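Local atomic coordinates of histidine triad (HIT) protein (Clostridium difficile, PDB entry 4EGU), a protein that binds zinc and the nucleotide GMP and, as a member of the histidine triad (HIT) family, probably acts as a nucleotide hydrolase or transferase. Residues 37-42 against 77-82. Sequence-based numbering, arbitrary orientation.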
ATOM      1  N   ALA A  37     -13.238   9.794   1.352  1.00 13.50           N
ATOM      2  CA  ALA A  37     -12.449  11.019   1.215  1.00 13.49           C
ATOM      3  C   ALA A  37     -12.829  11.663  -0.115  1.00 12.33           C
ATOM      4  O   ALA A  37     -13.432  11.008  -0.943  1.00 12.83           O
ATOM      5  CB  ALA A  37     -10.942  10.709   1.236  1.00 13.34           C
ATOM      6  N   PRO A  38     -12.468  12.942  -0.302  1.00 13.80           N
ATOM      7  CA  PRO A  38     -12.850  13.621  -1.555  1.00 13.44           C
ATOM      8  C   PRO A  38     -12.316  12.930  -2.790  1.00 12.70           C
ATOM      9  O   PRO A  38     -13.008  12.888  -3.801  1.00 15.60           O
ATOM     10  CB  PRO A  38     -12.255  15.017  -1.407  1.00 15.80           C
ATOM     11  CG  PRO A  38     -12.279  15.243   0.021  1.00 15.20           C
ATOM     12  CD  PRO A  38     -11.903  13.903   0.651  1.00 15.55           C
ATOM     13  N   TYR A  39     -11.094  12.415  -2.712  1.00 11.16           N
ATOM     14  CA  TYR A  39     -10.621  11.422  -3.677  1.00 11.53           C
ATOM     15  C   TYR A  39     -10.592  10.078  -2.940  1.00 10.22           C
ATOM     16  O   TYR A  39      -9.905   9.939  -1.916  1.00 10.71           O
ATOM     17  CB  TYR A  39      -9.226  11.758  -4.239  1.00 11.59           C
ATOM     18  CG  TYR A  39      -9.155  13.119  -4.882  1.00 13.17           C
ATOM     19  CD1 TYR A  39      -9.595  13.342  -6.173  1.00 15.40           C
ATOM     20  CD2 TYR A  39      -8.676  14.200  -4.157  1.00 13.70           C
ATOM     21  CE1 TYR A  39      -9.558  14.621  -6.725  1.00 16.29           C
ATOM     22  CE2 TYR A  39      -8.641  15.464  -4.684  1.00 15.17           C
ATOM     23  CZ  TYR A  39      -9.080  15.675  -5.959  1.00 15.35           C
ATOM     24  OH  TYR A  39      -9.046  16.958  -6.459  1.00 17.19           O
ATOM     25  N   HIS A  40     -11.378   9.126  -3.445  1.00  9.97           N
ATOM     26  CA  HIS A  40     -11.341   7.750  -2.973  1.00  9.32           C
ATOM     27  C   HIS A  40     -11.404   6.899  -4.232  1.00  9.09           C
ATOM     28  O   HIS A  40     -12.468   6.721  -4.839  1.00 10.57           O
ATOM     29  CB  HIS A  40     -12.465   7.422  -2.013  1.00 10.36           C
ATOM     30  CG  HIS A  40     -12.331   6.050  -1.437  1.00 10.34           C
ATOM     31  ND1 HIS A  40     -13.122   5.598  -0.412  1.00 12.74           N
ATOM     32  CD2 HIS A  40     -11.482   5.038  -1.736  1.00 10.48           C
ATOM     33  CE1 HIS A  40     -12.775   4.361  -0.116  1.00 12.55           C
ATOM     34  NE2 HIS A  40     -11.783   3.996  -0.905  1.00 10.66           N
ATOM     35  N   ILE A  41     -10.224   6.464  -4.664  1.00  8.44           N
ATOM     36  CA  ILE A  41     -10.032   5.848  -5.961  1.00  8.58           C
ATOM     37  C   ILE A  41      -9.545   4.419  -5.761  1.00  8.47           C
ATOM     38  O   ILE A  41      -8.688   4.173  -4.923  1.00  9.93           O
ATOM     39  CB  ILE A  41      -9.012   6.678  -6.774  1.00  9.07           C
ATOM     40  CG1 ILE A  41      -9.566   8.078  -7.051  1.00 10.04           C
ATOM     41  CG2 ILE A  41      -8.640   5.966  -8.067  1.00  9.79           C
ATOM     42  CD1 ILE A  41      -8.502   9.106  -7.429  1.00 12.23           C
ATOM     43  N   LEU A  42     -10.104   3.496  -6.534  1.00  8.51           N
ATOM     44  CA  LEU A  42      -9.669   2.102  -6.540  1.00  8.52           C
ATOM     45  C   LEU A  42      -8.818   1.880  -7.784  1.00  8.30           C
ATOM     46  O   LEU A  42      -9.231   2.218  -8.887  1.00  9.51           O
ATOM     47  CB  LEU A  42     -10.872   1.171  -6.586  1.00  9.56           C
ATOM     48  CG  LEU A  42     -11.706   1.182  -5.325  1.00 11.03           C
ATOM     49  CD1 LEU A  42     -13.096   0.622  -5.552  1.00 12.92           C
ATOM     50  CD2 LEU A  42     -11.007   0.328  -4.273  1.00 14.57           C
ATOM     51  N   LYS A  77      -4.095  15.360 -10.510  1.00 13.87           N
ATOM     52  CA  LYS A  77      -5.159  15.898  -9.655  0.50 14.72           C
ATOM     53  C   LYS A  77      -4.683  16.927  -8.632  1.00 14.97           C
ATOM     54  O   LYS A  77      -5.492  17.602  -8.021  1.00 18.68           O
ATOM     55  CB  LYS A  77      -5.860  14.754  -8.921  0.50 16.22           C
ATOM     56  CG  LYS A  77      -6.583  13.784  -9.825  0.50 16.51           C
ATOM     57  CD  LYS A  77      -7.542  14.496 -10.768  0.50 18.15           C
ATOM     58  CE  LYS A  77      -8.560  13.530 -11.340  0.50 20.54           C
ATOM     59  NZ  LYS A  77      -9.684  14.239 -12.022  0.50 21.29           N
ATOM     60  N   GLY A  78      -3.370  17.019  -8.420  1.00 14.37           N
ATOM     61  CA  GLY A  78      -2.797  17.980  -7.481  1.00 14.64           C
ATOM     62  C   GLY A  78      -2.563  17.475  -6.065  1.00 13.70           C
ATOM     63  O   GLY A  78      -2.005  18.193  -5.207  1.00 15.14           O
ATOM     64  N   PHE A  79      -3.000  16.256  -5.784  1.00 12.74           N
ATOM     65  CA  PHE A  79      -2.768  15.751  -4.443  1.00 12.20           C
ATOM     66  C   PHE A  79      -1.376  15.147  -4.268  1.00 11.40           C
ATOM     67  O   PHE A  79      -1.035  14.685  -3.181  1.00 12.33           O
ATOM     68  CB  PHE A  79      -3.915  14.866  -3.908  1.00 12.53           C
ATOM     69  CG  PHE A  79      -4.173  13.596  -4.686  1.00 10.70           C
ATOM     70  CD1 PHE A  79      -5.244  13.512  -5.565  1.00 11.82           C
ATOM     71  CD2 PHE A  79      -3.402  12.464  -4.475  1.00 10.28           C
ATOM     72  CE1 PHE A  79      -5.509  12.337  -6.250  1.00 12.51           C
ATOM     73  CE2 PHE A  79      -3.664  11.288  -5.158  1.00 10.85           C
ATOM     74  CZ  PHE A  79      -4.716  11.225  -6.046  1.00 12.00           C
ATOM     75  N   ASP A  80      -0.552  15.213  -5.317  1.00 10.77           N
ATOM     76  CA  ASP A  80       0.871  14.994  -5.139  1.00 11.35           C
ATOM     77  C   ASP A  80       1.487  15.955  -4.113  1.00 11.64           C
ATOM     78  O   ASP A  80       2.378  15.588  -3.356  1.00 14.20           O
ATOM     79  CB  ASP A  80       1.651  15.057  -6.471  1.00 11.65           C
ATOM     80  CG  ASP A  80       1.580  16.401  -7.200  1.00 12.09           C
ATOM     81  OD1 ASP A  80       0.546  17.087  -7.107  1.00 12.74           O
ATOM     82  OD2 ASP A  80       2.551  16.717  -7.930  1.00 13.89           O
ATOM     83  N   GLN A  81       1.006  17.191  -4.100  1.00 11.32           N
ATOM     84  CA  GLN A  81       1.522  18.254  -3.226  1.00 12.91           C
ATOM     85  C   GLN A  81       0.909  18.232  -1.826  1.00 12.40           C
ATOM     86  O   GLN A  81       1.551  18.569  -0.846  1.00 16.95           O
ATOM     87  CB  GLN A  81       1.303  19.628  -3.892  1.00 15.97           C
ATOM     88  CG  GLN A  81       2.184  19.835  -5.119  1.00 20.53           C
ATOM     89  CD  GLN A  81       3.668  19.996  -4.767  1.00 27.86           C
ATOM     90  OE1 GLN A  81       4.044  20.018  -3.592  1.00 31.77           O
ATOM     91  NE2 GLN A  81       4.512  20.107  -5.790  1.00 30.83           N
ATOM     92  N   THR A  82      -0.346  17.819  -1.737  1.00 10.09           N
ATOM     93  CA  THR A  82      -1.070  17.871  -0.480  1.00 10.32           C
ATOM     94  C   THR A  82      -0.947  16.577   0.324  1.00  9.64           C
ATOM     95  O   THR A  82      -0.981  16.633   1.555  1.00 11.01           O
ATOM     96  CB  THR A  82      -2.553  18.259  -0.696  1.00 10.83           C
ATOM     97  OG1 THR A  82      -3.116  17.400  -1.697  1.00 11.01           O
ATOM     98  CG2 THR A  82      -2.670  19.683  -1.142  1.00 12.34           C
TER
HETATM   99  O   HOH W   1      -6.303  18.456  -5.555  1.00 26.55           O
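Tyr39, at the start of strand 39-45, and Phe79, just past the end of helix 61-77, touch through their rings while their backbones stay well apart, CA to CA 9.0 Å, a gap that two aromatic side chains can span. Between helix 61-77 and a short, weakly bonded helical turn, 79-82, Gly78 takes a positive phi of 93°, which glycine, having no CB, adopts easily. The rings meet obliquely, planes 40° apart: Phe79 CD1 lies over one face of the tyrosine ring, offset toward its rim and 3.8 Å from Tyr39 CD2. Tyr39 CG stands anti to its carbonyl carbon (chi1 -56°), which carries the ring out to Lys77 at the helix end. There Tyr39 CE1 packs 4.3 Å from Lys77 CB. One water bridges the polar groups, donating to Lys77 O and making a long bond of 3.3 Å with Tyr39 OH. Tyrosine thus suits a partly exposed site, greasy along its ring and polar at its end, whereas the wholly apolar Phe79 is buried. Phe79 also packs on Ile73 and Ala74, so the contact joins the C-terminal end of helix 61-77 to strand 39-45 of the antiparallel sheet, beside strand 103-107, whose Ile105 and Ala107 also touch Phe79.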